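Local coordinates for VirK protein (PDB 5XTA) that is of unknown function but belongs to the VirK family, adopts a fold described as novel, and is probably exported by way of type II secretion, at residues 51-63 with 73-85. The protein carries 3 engineered substitutions. Numbering follows the deposited sequence. Where two conformers were deposited one is given.
With SO4 (sulfate ion), chain F.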
loop_
_atom_site.group_PDB
_atom_site.type_symbol
_atom_site.label_atom_id
_atom_site.label_comp_id
_atom_site.label_asym_id
_atom_site.label_seq_id
_atom_site.Cartn_x
_atom_site.Cartn_y
_atom_site.Cartn_z
ATOM N N GLY A 51 -20.724 -0.411 -14.532
ATOM C CA GLY A 51 -21.438 -0.369 -15.809
ATOM C C GLY A 51 -20.339 -0.040 -16.792
ATOM O O GLY A 51 -19.199 -0.474 -16.615
ATOM N N ASP A 52 -20.637 0.749 -17.799
ATOM C CA ASP A 52 -19.558 1.365 -18.560
ATOM C C ASP A 52 -19.629 2.874 -18.346
ATOM O O ASP A 52 -19.206 3.643 -19.196
ATOM C CB ASP A 52 -19.632 0.963 -20.042
ATOM C CG ASP A 52 -18.245 0.827 -20.675
ATOM O OD1 ASP A 52 -17.472 -0.068 -20.255
ATOM O OD2 ASP A 52 -17.921 1.623 -21.581
ATOM N N SER A 53 -20.136 3.290 -17.187
ATOM C CA SER A 53 -20.512 4.682 -16.994
ATOM C C SER A 53 -19.777 5.451 -15.893
ATOM O O SER A 53 -19.833 6.686 -15.869
ATOM C CB SER A 53 -22.008 4.746 -16.730
ATOM O OG SER A 53 -22.317 4.452 -15.378
ATOM N N ARG A 54 -19.135 4.737 -14.966
ATOM C CA ARG A 54 -18.504 5.355 -13.802
ATOM C C ARG A 54 -17.240 4.605 -13.444
ATOM O O ARG A 54 -17.216 3.371 -13.520
ATOM C CB ARG A 54 -19.453 5.303 -12.585
ATOM C CG ARG A 54 -20.252 6.552 -12.347
ATOM C CD ARG A 54 -21.018 6.525 -11.023
ATOM N NE ARG A 54 -21.656 5.242 -10.671
ATOM C CZ ARG A 54 -21.600 4.621 -9.481
ATOM N NH1 ARG A 54 -20.897 5.099 -8.453
ATOM N NH2 ARG A 54 -22.268 3.480 -9.309
ATOM N N VAL A 55 -16.211 5.355 -13.032
ATOM C CA VAL A 55 -15.009 4.812 -12.412
ATOM C C VAL A 55 -14.961 5.291 -10.984
ATOM O O VAL A 55 -15.118 6.509 -10.713
ATOM C CB VAL A 55 -13.747 5.318 -13.117
ATOM C CG1 VAL A 55 -12.476 4.926 -12.365
ATOM C CG2 VAL A 55 -13.691 4.799 -14.535
ATOM N N THR A 56 -14.709 4.360 -10.053
ATOM C CA THR A 56 -14.646 4.728 -8.653
ATOM C C THR A 56 -13.466 4.121 -7.960
ATOM O O THR A 56 -12.961 3.078 -8.347
ATOM C CB THR A 56 -15.915 4.319 -7.877
ATOM O OG1 THR A 56 -15.993 2.891 -7.812
ATOM C CG2 THR A 56 -17.140 4.827 -8.554
ATOM N N ALA A 57 -13.006 4.818 -6.946
ATOM C CA ALA A 57 -11.889 4.344 -6.123
ATOM C C ALA A 57 -11.913 5.100 -4.851
ATOM O O ALA A 57 -12.618 6.075 -4.744
ATOM C CB ALA A 57 -10.556 4.564 -6.816
ATOM N N SER A 58 -11.148 4.649 -3.879
ATOM C CA SER A 58 -11.059 5.377 -2.592
ATOM C C SER A 58 -9.712 5.208 -1.930
ATOM O O SER A 58 -8.924 4.318 -2.311
ATOM C CB SER A 58 -12.169 4.899 -1.648
ATOM O OG SER A 58 -11.992 3.552 -1.222
ATOM N N ASP A 59 -9.442 6.058 -0.943
ATOM C CA ASP A 59 -8.165 6.035 -0.210
ATOM C C ASP A 59 -8.446 6.483 1.209
ATOM O O ASP A 59 -9.076 7.516 1.424
ATOM C CB ASP A 59 -7.083 6.964 -0.863
ATOM C CG ASP A 59 -5.746 6.984 -0.089
ATOM O OD1 ASP A 59 -5.065 5.965 0.018
ATOM O OD2 ASP A 59 -5.318 8.002 0.457
ATOM N N ARG A 60 -8.033 5.675 2.163
ATOM C CA ARG A 60 -8.132 5.998 3.580
ATOM C C ARG A 60 -6.751 6.467 4.000
ATOM O O ARG A 60 -5.798 5.669 4.084
ATOM C CB ARG A 60 -8.530 4.777 4.391
ATOM C CG ARG A 60 -8.642 5.088 5.885
ATOM C CD ARG A 60 -8.945 3.873 6.710
ATOM N NE ARG A 60 -7.804 2.967 6.749
ATOM C CZ ARG A 60 -7.579 2.054 7.693
ATOM N NH1 ARG A 60 -8.352 1.928 8.764
ATOM N NH2 ARG A 60 -6.520 1.290 7.598
ATOM N N HIS A 61 -6.638 7.767 4.220
ATOM C CA HIS A 61 -5.379 8.356 4.538
ATOM C C HIS A 61 -5.221 8.775 6.001
ATOM O O HIS A 61 -5.896 9.719 6.448
ATOM C CB HIS A 61 -5.217 9.544 3.644
ATOM C CG HIS A 61 -3.918 10.214 3.813
ATOM N ND1 HIS A 61 -2.746 9.666 3.351
ATOM C CD2 HIS A 61 -3.592 11.387 4.391
ATOM C CE1 HIS A 61 -1.745 10.480 3.633
ATOM N NE2 HIS A 61 -2.230 11.524 4.279
ATOM N N PHE A 62 -4.253 8.177 6.699
ATOM C CA PHE A 62 -4.010 8.528 8.096
ATOM C C PHE A 62 -3.259 9.859 8.199
ATOM O O PHE A 62 -2.345 10.121 7.408
ATOM C CB PHE A 62 -3.204 7.472 8.796
ATOM C CG PHE A 62 -2.990 7.740 10.242
ATOM C CD1 PHE A 62 -3.928 7.307 11.181
ATOM C CD2 PHE A 62 -1.835 8.382 10.680
ATOM C CE1 PHE A 62 -3.722 7.503 12.525
ATOM C CE2 PHE A 62 -1.620 8.591 12.016
ATOM C CZ PHE A 62 -2.566 8.156 12.945
ATOM N N THR A 63 -3.652 10.688 9.155
ATOM C CA THR A 63 -3.046 12.024 9.326
ATOM C C THR A 63 -3.137 12.483 10.782
ATOM O O THR A 63 -3.958 12.016 11.556
ATOM C CB THR A 63 -3.660 13.068 8.339
ATOM O OG1 THR A 63 -2.892 14.283 8.303
ATOM C CG2 THR A 63 -5.110 13.390 8.645
ATOM N N PRO A 73 -5.082 11.829 15.972
ATOM C CA PRO A 73 -5.089 10.786 14.930
ATOM C C PRO A 73 -6.436 10.651 14.196
ATOM O O PRO A 73 -7.489 10.427 14.827
ATOM C CB PRO A 73 -4.716 9.526 15.704
ATOM C CG PRO A 73 -3.944 10.035 16.862
ATOM C CD PRO A 73 -4.735 11.242 17.275
HETATM N N MSE A 74 -6.405 10.849 12.871
HETATM C CA MSE A 74 -7.603 10.863 12.045
HETATM C C MSE A 74 -7.367 10.144 10.754
HETATM O O MSE A 74 -6.227 9.972 10.319
HETATM C CB MSE A 74 -7.957 12.300 11.711
HETATM C CG MSE A 74 -8.660 12.977 12.872
HETATM SE SE MSE A 74 -8.887 14.827 12.289
HETATM C CE MSE A 74 -6.968 15.260 12.435
ATOM N N PHE A 75 -8.446 9.694 10.128
ATOM C CA PHE A 75 -8.364 9.194 8.726
ATOM C C PHE A 75 -9.125 10.191 7.887
ATOM O O PHE A 75 -10.254 10.547 8.231
ATOM C CB PHE A 75 -9.005 7.844 8.537
ATOM C CG PHE A 75 -8.273 6.719 9.211
ATOM C CD1 PHE A 75 -7.026 6.312 8.750
ATOM C CD2 PHE A 75 -8.855 6.028 10.254
ATOM C CE1 PHE A 75 -6.359 5.255 9.359
ATOM C CE2 PHE A 75 -8.206 4.970 10.860
ATOM C CZ PHE A 75 -6.950 4.584 10.409
ATOM N N ASP A 76 -8.491 10.637 6.803
ATOM C CA ASP A 76 -9.173 11.349 5.740
ATOM C C ASP A 76 -9.488 10.313 4.713
ATOM O O ASP A 76 -8.601 9.873 3.983
ATOM C CB ASP A 76 -8.277 12.421 5.127
ATOM C CG ASP A 76 -8.155 13.636 5.979
ATOM O OD1 ASP A 76 -8.829 13.757 7.037
ATOM O OD2 ASP A 76 -7.343 14.487 5.577
ATOM N N TYR A 77 -10.747 9.932 4.650
ATOM C CA TYR A 77 -11.230 9.017 3.656
ATOM C C TYR A 77 -11.774 9.777 2.436
ATOM O O TYR A 77 -12.770 10.532 2.537
ATOM C CB TYR A 77 -12.320 8.146 4.258
ATOM C CG TYR A 77 -13.021 7.257 3.271
ATOM C CD1 TYR A 77 -12.408 6.116 2.784
ATOM C CD2 TYR A 77 -14.297 7.561 2.804
ATOM C CE1 TYR A 77 -13.061 5.274 1.890
ATOM C CE2 TYR A 77 -14.941 6.739 1.888
ATOM C CZ TYR A 77 -14.314 5.596 1.431
ATOM O OH TYR A 77 -14.923 4.777 0.532
ATOM N N SER A 78 -11.148 9.548 1.288
ATOM C CA SER A 78 -11.535 10.173 0.046
ATOM C C SER A 78 -12.130 9.147 -0.890
ATOM O O SER A 78 -11.520 8.120 -1.138
ATOM C CB SER A 78 -10.329 10.811 -0.584
ATOM O OG SER A 78 -9.890 11.859 0.249
ATOM N N LYS A 79 -13.333 9.447 -1.387
ATOM C CA LYS A 79 -14.033 8.665 -2.393
ATOM C C LYS A 79 -14.006 9.419 -3.747
ATOM O O LYS A 79 -14.414 10.567 -3.829
ATOM C CB LYS A 79 -15.455 8.429 -1.887
ATOM C CG LYS A 79 -16.414 7.763 -2.859
ATOM C CD LYS A 79 -16.050 6.323 -3.083
ATOM C CE LYS A 79 -17.087 5.680 -3.996
ATOM N NZ LYS A 79 -16.636 4.347 -4.429
ATOM N N PHE A 80 -13.439 8.783 -4.762
ATOM C CA PHE A 80 -13.219 9.387 -6.079
ATOM C C PHE A 80 -14.247 8.780 -7.007
ATOM O O PHE A 80 -14.432 7.565 -7.003
ATOM C CB PHE A 80 -11.832 9.022 -6.609
ATOM C CG PHE A 80 -10.705 9.533 -5.770
ATOM C CD1 PHE A 80 -10.139 10.762 -6.033
ATOM C CD2 PHE A 80 -10.201 8.784 -4.713
ATOM C CE1 PHE A 80 -9.097 11.246 -5.263
ATOM C CE2 PHE A 80 -9.153 9.265 -3.948
ATOM C CZ PHE A 80 -8.605 10.502 -4.227
ATOM N N ASN A 81 -14.937 9.628 -7.754
ATOM C CA ASN A 81 -15.935 9.216 -8.715
ATOM C C ASN A 81 -15.718 9.996 -10.017
ATOM O O ASN A 81 -15.503 11.201 -9.976
ATOM C CB ASN A 81 -17.301 9.516 -8.134
ATOM C CG ASN A 81 -18.396 8.688 -8.760
ATOM O OD1 ASN A 81 -18.643 8.755 -9.959
ATOM N ND2 ASN A 81 -19.054 7.902 -7.948
ATOM N N LEU A 82 -15.757 9.315 -11.143
ATOM C CA LEU A 82 -15.588 9.935 -12.447
ATOM C C LEU A 82 -16.633 9.348 -13.341
ATOM O O LEU A 82 -16.709 8.110 -13.486
ATOM C CB LEU A 82 -14.240 9.583 -13.027
ATOM C CG LEU A 82 -14.029 9.925 -14.484
ATOM C CD1 LEU A 82 -14.031 11.442 -14.649
ATOM C CD2 LEU A 82 -12.730 9.308 -14.987
ATOM N N ASP A 83 -17.429 10.199 -13.972
ATOM C CA ASP A 83 -18.444 9.663 -14.866
ATOM C C ASP A 83 -18.000 9.713 -16.318
ATOM O O ASP A 83 -16.986 10.337 -16.654
ATOM C CB ASP A 83 -19.807 10.316 -14.604
ATOM C CG ASP A 83 -19.887 11.760 -15.087
ATOM O OD1 ASP A 83 -19.142 12.184 -16.004
ATOM O OD2 ASP A 83 -20.747 12.475 -14.549
ATOM N N SER A 84 -18.760 9.041 -17.178
ATOM C CA SER A 84 -18.407 8.973 -18.603
ATOM C C SER A 84 -18.437 10.333 -19.331
ATOM O O SER A 84 -17.873 10.464 -20.411
ATOM C CB SER A 84 -19.302 7.993 -19.341
ATOM O OG SER A 84 -20.626 8.442 -19.306
ATOM N N GLU A 85 -19.081 11.334 -18.749
ATOM C CA GLU A 85 -19.056 12.689 -19.325
ATOM C C GLU A 85 -17.800 13.490 -18.918
ATOM O O GLU A 85 -17.605 14.609 -19.380
ATOM C CB GLU A 85 -20.335 13.446 -18.941
ATOM C CG GLU A 85 -21.641 12.807 -19.462
ATOM C CD GLU A 85 -22.884 13.241 -18.665
ATOM O OE1 GLU A 85 -22.848 13.162 -17.403
ATOM O OE2 GLU A 85 -23.897 13.681 -19.295
HETATM S S SO4 F . -5.806 -0.159 10.779
HETATM O O1 SO4 F . -5.077 -0.050 9.495
HETATM O O2 SO4 F . -5.240 -1.270 11.574
HETATM O O3 SO4 F . -7.237 -0.423 10.511
HETATM O O4 SO4 F . -5.670 1.108 11.533
HETATM O O HOH W 1 -14.655 2.247 -0.932
#
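The carbonyl oxygen of A57 accepts the backbone N-H of F80 at 2.8 Å (N to O), a nearly linear bond of 168°, while the edge of the F80 ring turns toward the same oxygen. This pair lies midway along an antiparallel beta hairpin in which strands 54-63 and 74-83 stay in unbroken register from R54-D83 to T63-M74, within a larger antiparallel sheet. On the face carrying R60, F62, F75 and Y77, the R60 chain runs over one face of the F75 ring. Its CG stands anti to the backbone N (chi1 -180°), CD sits 3.8 Å from the F75 ring centroid, and a bend at chi3 lays the guanidinium flat on the ring with the planes 11° apart. Pinned this way, R60 presents its edge to a sulfate, probably from the crystallisation liquor: NH2 reaches O1 at 2.7 Å and NH1 reaches O3 at 3.1 Å. R60 of each of the other three subunits also binds this ion. On the opposite side of the F75 ring from R60, F62 turns its edge toward the ring face in an offset edge-to-face pair with centroids 5.7 Å apart, and its CZ rests 3.8 Å from P73 CB. Farther along, a water bridges S58 OG and Y77 OH, the latter also bonded to D65 of the third subunit. Four R60 guanidinium groups thus converge on one anion, consistent with an anion-binding site where the subunits meet.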